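PDB 6TBL: MMS19 nucleotide excision repair protein homolog from Mus musculus, which probably serves in the cytosolic iron-sulfur protein assembly complex, helping to deliver iron-sulfur clusters to apoproteins of DNA metabolism and genome integrity. Local coordinates for residues S30-Q33 against P34-L37; L45-D48 against T49-K53; T77-T81 against S82-P86. All coordinates share one frame; numbering follows the deposited sequence.

Interaction 1 (S30-Q33 against P34-L37); sequences SCLQ and PLLL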
loop_
_atom_site.group_PDB
_atom_site.type_symbol
_atom_site.label_atom_id
_atom_site.label_comp_id
_atom_site.label_asym_id
_atom_site.label_seq_id
_atom_site.Cartn_x
_atom_site.Cartn_y
_atom_site.Cartn_z
ATOM N N SER A 30 -22.737 6.429 31.131
ATOM C CA SER A 30 -24.139 6.669 30.809
ATOM C C SER A 30 -24.531 8.129 30.997
ATOM O O SER A 30 -25.549 8.561 30.447
ATOM C CB SER A 30 -25.040 5.776 31.662
ATOM O OG SER A 30 -24.970 6.140 33.030
ATOM N N CYS A 31 -23.753 8.892 31.764
ATOM C CA CYS A 31 -23.984 10.322 31.910
ATOM C C CYS A 31 -23.251 11.138 30.859
ATOM O O CYS A 31 -23.753 12.185 30.432
ATOM C CB CYS A 31 -23.545 10.792 33.298
ATOM S SG CYS A 31 -24.485 10.088 34.646
ATOM N N LEU A 32 -22.077 10.677 30.430
ATOM C CA LEU A 32 -21.241 11.462 29.531
ATOM C C LEU A 32 -21.788 11.480 28.108
ATOM O O LEU A 32 -21.700 12.505 27.424
ATOM C CB LEU A 32 -19.813 10.919 29.553
ATOM C CG LEU A 32 -19.056 11.186 30.852
ATOM C CD1 LEU A 32 -17.747 10.419 30.883
ATOM C CD2 LEU A 32 -18.808 12.678 31.020
ATOM N N GLN A 33 -22.357 10.366 27.648
ATOM C CA GLN A 33 -22.846 10.311 26.271
ATOM C C GLN A 33 -23.904 11.365 25.971
ATOM O O GLN A 33 -23.766 12.067 24.953
ATOM C CB GLN A 33 -23.355 8.903 25.954
ATOM C CG GLN A 33 -24.068 8.804 24.618
ATOM C CD GLN A 33 -24.398 7.378 24.241
ATOM O OE1 GLN A 33 -23.964 6.432 24.899
ATOM N NE2 GLN A 33 -25.170 7.212 23.174
ATOM N N PRO A 34 -24.963 11.539 26.774
ATOM C CA PRO A 34 -25.912 12.625 26.472
ATOM C C PRO A 34 -25.282 14.004 26.548
ATOM O O PRO A 34 -25.676 14.898 25.786
ATOM C CB PRO A 34 -27.008 12.449 27.535
ATOM C CG PRO A 34 -26.863 11.042 28.010
ATOM C CD PRO A 34 -25.398 10.755 27.942
ATOM N N LEU A 35 -24.315 14.205 27.447
ATOM C CA LEU A 35 -23.628 15.491 27.513
ATOM C C LEU A 35 -22.859 15.767 26.227
ATOM O O LEU A 35 -22.817 16.908 25.751
ATOM C CB LEU A 35 -22.692 15.527 28.721
ATOM C CG LEU A 35 -23.345 15.322 30.089
ATOM C CD1 LEU A 35 -22.299 15.338 31.190
ATOM C CD2 LEU A 35 -24.413 16.373 30.344
ATOM N N LEU A 36 -22.247 14.732 25.645
ATOM C CA LEU A 36 -21.555 14.911 24.374
ATOM C C LEU A 36 -22.524 15.268 23.257
ATOM O O LEU A 36 -22.165 16.011 22.338
ATOM C CB LEU A 36 -20.782 13.646 24.009
ATOM C CG LEU A 36 -19.659 13.236 24.963
ATOM C CD1 LEU A 36 -19.088 11.876 24.589
ATOM C CD2 LEU A 36 -18.566 14.295 24.982
ATOM N N LEU A 37 -23.753 14.763 23.322
ATOM C CA LEU A 37 -24.705 14.993 22.245
ATOM C C LEU A 37 -25.443 16.319 22.392
ATOM O O LEU A 37 -25.739 16.969 21.382
ATOM C CB LEU A 37 -25.709 13.843 22.183
ATOM C CG LEU A 37 -25.121 12.451 21.941
ATOM C CD1 LEU A 37 -26.217 11.399 21.982
ATOM C CD2 LEU A 37 -24.382 12.409 20.615
#

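Interaction 2 (L45-D48 against T49-K53); sequences LHVD and TLVTK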
loop_
_atom_site.group_PDB
_atom_site.type_symbol
_atom_site.label_atom_id
_atom_site.label_comp_id
_atom_site.label_asym_id
_atom_site.label_seq_id
_atom_site.Cartn_x
_atom_site.Cartn_y
_atom_site.Cartn_z
ATOM N N LEU A 45 -13.916 21.381 25.730
ATOM C CA LEU A 45 -12.734 21.773 26.489
ATOM C C LEU A 45 -11.951 20.562 26.969
ATOM O O LEU A 45 -10.725 20.625 27.100
ATOM C CB LEU A 45 -13.140 22.644 27.674
ATOM C CG LEU A 45 -13.711 24.021 27.343
ATOM C CD1 LEU A 45 -14.199 24.698 28.609
ATOM C CD2 LEU A 45 -12.673 24.886 26.635
ATOM N N HIS A 46 -12.634 19.453 27.224
ATOM C CA HIS A 46 -12.017 18.274 27.811
ATOM C C HIS A 46 -11.822 17.159 26.790
ATOM O O HIS A 46 -11.838 15.982 27.147
ATOM C CB HIS A 46 -12.853 17.787 28.996
ATOM C CG HIS A 46 -13.311 18.891 29.898
ATOM N ND1 HIS A 46 -14.391 19.696 29.599
ATOM C CD2 HIS A 46 -12.830 19.333 31.084
ATOM C CE1 HIS A 46 -14.556 20.583 30.564
ATOM N NE2 HIS A 46 -13.624 20.383 31.479
ATOM N N VAL A 47 -11.626 17.518 25.518
ATOM C CA VAL A 47 -11.507 16.510 24.465
ATOM C C VAL A 47 -10.328 15.585 24.734
ATOM O O VAL A 47 -10.432 14.362 24.575
ATOM C CB VAL A 47 -11.391 17.182 23.084
ATOM C CG1 VAL A 47 -10.965 16.168 22.041
ATOM C CG2 VAL A 47 -12.712 17.795 22.692
ATOM N N ASP A 48 -9.196 16.146 25.161
ATOM C CA ASP A 48 -7.994 15.335 25.315
ATOM C C ASP A 48 -8.192 14.238 26.351
ATOM O O ASP A 48 -7.822 13.081 26.119
ATOM C CB ASP A 48 -6.804 16.214 25.690
ATOM C CG ASP A 48 -5.482 15.494 25.526
ATOM O OD1 ASP A 48 -4.950 15.475 24.394
ATOM O OD2 ASP A 48 -4.983 14.934 26.525
ATOM N N THR A 49 -8.787 14.575 27.497
ATOM C CA THR A 49 -9.034 13.557 28.510
ATOM C C THR A 49 -10.225 12.673 28.151
ATOM O O THR A 49 -10.274 11.510 28.569
ATOM C CB THR A 49 -9.235 14.212 29.881
ATOM O OG1 THR A 49 -9.420 13.201 30.878
ATOM C CG2 THR A 49 -10.438 15.140 29.871
ATOM N N LEU A 50 -11.181 13.189 27.375
ATOM C CA LEU A 50 -12.282 12.350 26.910
ATOM C C LEU A 50 -11.783 11.296 25.930
ATOM O O LEU A 50 -12.084 10.105 26.077
ATOM C CB LEU A 50 -13.376 13.211 26.273
ATOM C CG LEU A 50 -14.236 14.053 27.222
ATOM C CD1 LEU A 50 -15.095 15.047 26.447
ATOM C CD2 LEU A 50 -15.102 13.178 28.119
ATOM N N VAL A 51 -11.010 11.719 24.928
ATOM C CA VAL A 51 -10.468 10.780 23.948
ATOM C C VAL A 51 -9.588 9.744 24.634
ATOM O O VAL A 51 -9.698 8.539 24.375
ATOM C CB VAL A 51 -9.698 11.535 22.849
ATOM C CG1 VAL A 51 -8.944 10.560 21.964
ATOM C CG2 VAL A 51 -10.647 12.377 22.020
ATOM N N THR A 52 -8.708 10.198 25.528
ATOM C CA THR A 52 -7.774 9.290 26.183
ATOM C C THR A 52 -8.508 8.216 26.979
ATOM O O THR A 52 -8.278 7.016 26.783
ATOM C CB THR A 52 -6.831 10.078 27.093
ATOM O OG1 THR A 52 -6.280 11.184 26.369
ATOM C CG2 THR A 52 -5.698 9.191 27.583
ATOM N N LYS A 53 -9.409 8.634 27.872
ATOM C CA LYS A 53 -10.043 7.686 28.783
ATOM C C LYS A 53 -11.032 6.779 28.062
ATOM O O LYS A 53 -11.147 5.594 28.396
ATOM C CB LYS A 53 -10.730 8.434 29.923
ATOM C CG LYS A 53 -9.761 9.013 30.931
ATOM C CD LYS A 53 -8.826 7.933 31.450
ATOM C CE LYS A 53 -7.731 8.515 32.322
ATOM N NZ LYS A 53 -6.770 7.465 32.751
#

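Interaction 3 (T77-T81 against S82-P86); sequences TRLPT and SVLLP. With K (potassium ion), chain G.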
loop_
_atom_site.group_PDB
_atom_site.type_symbol
_atom_site.label_atom_id
_atom_site.label_comp_id
_atom_site.label_asym_id
_atom_site.label_seq_id
_atom_site.Cartn_x
_atom_site.Cartn_y
_atom_site.Cartn_z
ATOM N N THR A 77 -18.063 12.614 18.076
ATOM C CA THR A 77 -18.086 13.240 16.760
ATOM C C THR A 77 -19.119 14.355 16.646
ATOM O O THR A 77 -19.149 15.035 15.613
ATOM C CB THR A 77 -18.334 12.185 15.681
ATOM O OG1 THR A 77 -19.633 11.610 15.862
ATOM C CG2 THR A 77 -17.288 11.082 15.769
ATOM N N ARG A 78 -19.956 14.564 17.666
ATOM C CA ARG A 78 -20.888 15.686 17.662
ATOM C C ARG A 78 -20.222 16.994 18.069
ATOM O O ARG A 78 -20.778 18.067 17.807
ATOM C CB ARG A 78 -22.074 15.394 18.587
ATOM C CG ARG A 78 -23.232 16.371 18.439
ATOM C CD ARG A 78 -24.565 15.680 18.644
ATOM N NE ARG A 78 -24.773 14.606 17.677
ATOM C CZ ARG A 78 -25.900 13.912 17.566
ATOM N NH1 ARG A 78 -26.924 14.182 18.363
ATOM N NH2 ARG A 78 -26.004 12.950 16.659
ATOM N N LEU A 79 -19.044 16.930 18.691
ATOM C CA LEU A 79 -18.304 18.134 19.025
ATOM C C LEU A 79 -17.890 18.861 17.745
ATOM O O LEU A 79 -17.916 18.280 16.655
ATOM C CB LEU A 79 -17.073 17.786 19.864
ATOM C CG LEU A 79 -17.290 16.924 21.111
ATOM C CD1 LEU A 79 -16.025 16.856 21.944
ATOM C CD2 LEU A 79 -18.452 17.428 21.944
ATOM N N PRO A 80 -17.533 20.142 17.849
ATOM C CA PRO A 80 -17.071 20.876 16.663
ATOM C C PRO A 80 -15.920 20.164 15.966
ATOM O O PRO A 80 -14.951 19.739 16.598
ATOM C CB PRO A 80 -16.638 22.227 17.238
ATOM C CG PRO A 80 -17.506 22.409 18.431
ATOM C CD PRO A 80 -17.703 21.032 19.012
ATOM N N THR A 81 -16.037 20.039 14.641
ATOM C CA THR A 81 -15.066 19.267 13.875
ATOM C C THR A 81 -13.668 19.870 13.956
ATOM O O THR A 81 -12.675 19.133 13.941
ATOM C CB THR A 81 -15.525 19.168 12.419
ATOM O OG1 THR A 81 -16.868 18.666 12.375
ATOM C CG2 THR A 81 -14.621 18.235 11.624
ATOM N N SER A 82 -13.570 21.197 14.065
ATOM C CA SER A 82 -12.264 21.846 14.078
ATOM C C SER A 82 -11.409 21.431 15.271
ATOM O O SER A 82 -10.180 21.526 15.197
ATOM C CB SER A 82 -12.432 23.366 14.062
ATOM O OG SER A 82 -13.151 23.809 15.199
ATOM N N VAL A 83 -12.022 20.967 16.363
ATOM C CA VAL A 83 -11.263 20.552 17.540
ATOM C C VAL A 83 -11.034 19.052 17.590
ATOM O O VAL A 83 -10.225 18.587 18.411
ATOM C CB VAL A 83 -11.948 21.017 18.844
ATOM C CG1 VAL A 83 -12.393 22.461 18.713
ATOM C CG2 VAL A 83 -13.118 20.109 19.198
ATOM N N LEU A 84 -11.714 18.278 16.743
ATOM C CA LEU A 84 -11.525 16.836 16.708
ATOM C C LEU A 84 -10.448 16.412 15.723
ATOM O O LEU A 84 -9.818 15.370 15.925
ATOM C CB LEU A 84 -12.832 16.130 16.346
ATOM C CG LEU A 84 -14.051 16.446 17.206
ATOM C CD1 LEU A 84 -15.197 15.555 16.807
ATOM C CD2 LEU A 84 -13.733 16.293 18.680
ATOM N N LEU A 85 -10.215 17.205 14.673
ATOM C CA LEU A 85 -9.291 16.799 13.617
ATOM C C LEU A 85 -7.878 16.491 14.103
ATOM O O LEU A 85 -7.285 15.525 13.595
ATOM C CB LEU A 85 -9.279 17.867 12.514
ATOM C CG LEU A 85 -10.608 18.024 11.769
ATOM C CD1 LEU A 85 -10.535 19.155 10.755
ATOM C CD2 LEU A 85 -11.013 16.716 11.097
ATOM N N PRO A 86 -7.283 17.228 15.050
ATOM C CA PRO A 86 -5.957 16.828 15.554
ATOM C C PRO A 86 -5.945 15.479 16.256
ATOM O O PRO A 86 -4.857 14.956 16.526
ATOM C CB PRO A 86 -5.584 17.961 16.524
ATOM C CG PRO A 86 -6.869 18.635 16.846
ATOM C CD PRO A 86 -7.689 18.530 15.603
HETATM K K K G . -18.823 17.287 13.929
#

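Interaction 1 (S30-Q33 against P34-L37)
P34 meets the backbone of S30 and C31 inside helix 22-38, one of the helices in the C-terminal HEAT-repeat part of MMS19, and puts a proline kink into it. The residues lie in the repeat spanning 5-41. With its nitrogen closed into the ring, P34 cannot return a hydrogen bond to S30 O, and the ring carbon CD stands 3.3 Å from that oxygen instead. The same CD lies 3.3 Å from C31 O, so one ring carbon sits against two successive carbonyl oxygens of the preceding turn.

The i to i+4 backbone bonds across the two segments are those of L36 and L37. L36 N donates to L32 O at 2.9 Å, with an N-H...O angle of 154°. The next bond, from L37 N to Q33 O, measures 3.2 Å and is more bent, at 139°; L37 N also makes a weak bond to P34 O within the second segment.

Apolar contacts run between neighbouring turns. L32 CD2 approaches L35 CD1 at 4.4 Å, a loose methyl-to-methyl meeting on the side that both leucines turn to L13 of helix 9-16. L32 reaches F54 of helix 47-57 as well, while L36 packs on L50 and F54 of that helix and on L76 of helix 63-76, its CG also resting against L32 O.

Q33 runs out as an extended chain. Its first torsion (chi1 171°) lays CG beside its own carbonyl carbon and 3.6 Å from P34 N, and the side chain crosses the proline ring at about a right angle. Farther on, it touches Q71 and C72 of helix 63-76. On the same side, L37 brings its CD1 methyl to 4.3 Å from Q33 CG.

Interaction 2 (L45-D48 against T49-K53)
D48 O is gripped twice by T52, one turn along helix 47-57. The backbone T52 N reaches it at 3.1 Å, coming in 32° out of the carbonyl plane. The hydroxyl OG1 of T52 also donates to it; the modelled 2.5 Å is very short and its exact value is doubtful. The threonine can do this because its OG1 is placed beside its own backbone N (chi1 -49°), facing back down the helix.

The first turn is closed by L50 N on H46 O at 2.9 Å, with H46 in the N-cap position of a helix that belongs to the HEAT repeat at 44-82. Next comes the nearly straight bond from V51 N to V47 O. T49 CG2, set between its own backbone N and carbonyl carbon, comes to 3.7 Å from H46 CB, while OG1 is directed away from the backbone N. V47 and V51 lie side by side and point the same way, CG1 of the first against CG2 of the second at 3.8 Å, together facing helix 81-94 through Y87 and V91.

D48 OD1 is hydrogen-bonded to Y87 OH, so the aspartate links to the next repeat by its side chain while its carbonyl serves its own helix. If the short bond is real, D48 O takes both donors of T52 and the hydroxyl is probably occupied within its own helix, leaving the D48 carboxylate for Y87.

Interaction 3 (T77-T81 against S82-P86)
T81 works in two directions at once: its side chain binds a potassium ion while its carbonyl oxygen receives two amides of the following weakly bonded helical turn. OG1 lies 2.9 Å from the ion, placed by a torsion that sets it beside the backbone N (chi1 -53°) and sends the CG2 methyl the other way, to 4.0 Å from L85 CD2. Two carbonyls of the loop after helix 63-76 add to the site, T77 O at 2.8 Å and L79 O at 3.0 Å.

The carbonyl oxygen of T81 is shared. L85 N arrives almost in line with the C=O bond, whereas L84 N hovers 66° out of the carbonyl plane. One residue earlier, V83 N reaches P80 O at 3.2 Å, also from above the plane, so the first turn of helix 81-94 is wound by bonds spanning three residues as well as four.

L84 folds back over the loop. Its CD2 meets L79 CB at 3.8 Å, the two leucines crossing at about a right angle, and its CD1 comes to 3.7 Å from T77 CA. L79 in turn touches P40 and M43 of helix 40-43, while L120 lies against T81, L84 and L85.

The three protein ligands of the potassium, T77 O, L79 O and T81 OG1, are neutral oxygens. Their partial negative charges probably stabilise the cation without neutralising it, and gathering them round one ion ties the end of one repeat to the start of the next helix.

In the fold
The three contacts follow one another along the chain. Interaction 1, on helix 22-38, is in HEAT repeat 5-41; interaction 2, at the start of helix 47-57, is in repeat 44-82; interaction 3, where the loop after helix 63-76 enters helix 81-94, sits at the junction of 44-82 with 85-123. Their centres are about 13 Å apart (1 and 2), 12 Å (2 and 3) and 16 Å (1 and 3). L36 on L50 joins the first two repeats, V47 on L79 joins helix 47-57 to the later loop within one repeat, and the backbone of L36 and L37 meets R78. This is consistent with a HEAT-repeat array in this C-terminal part of MMS19.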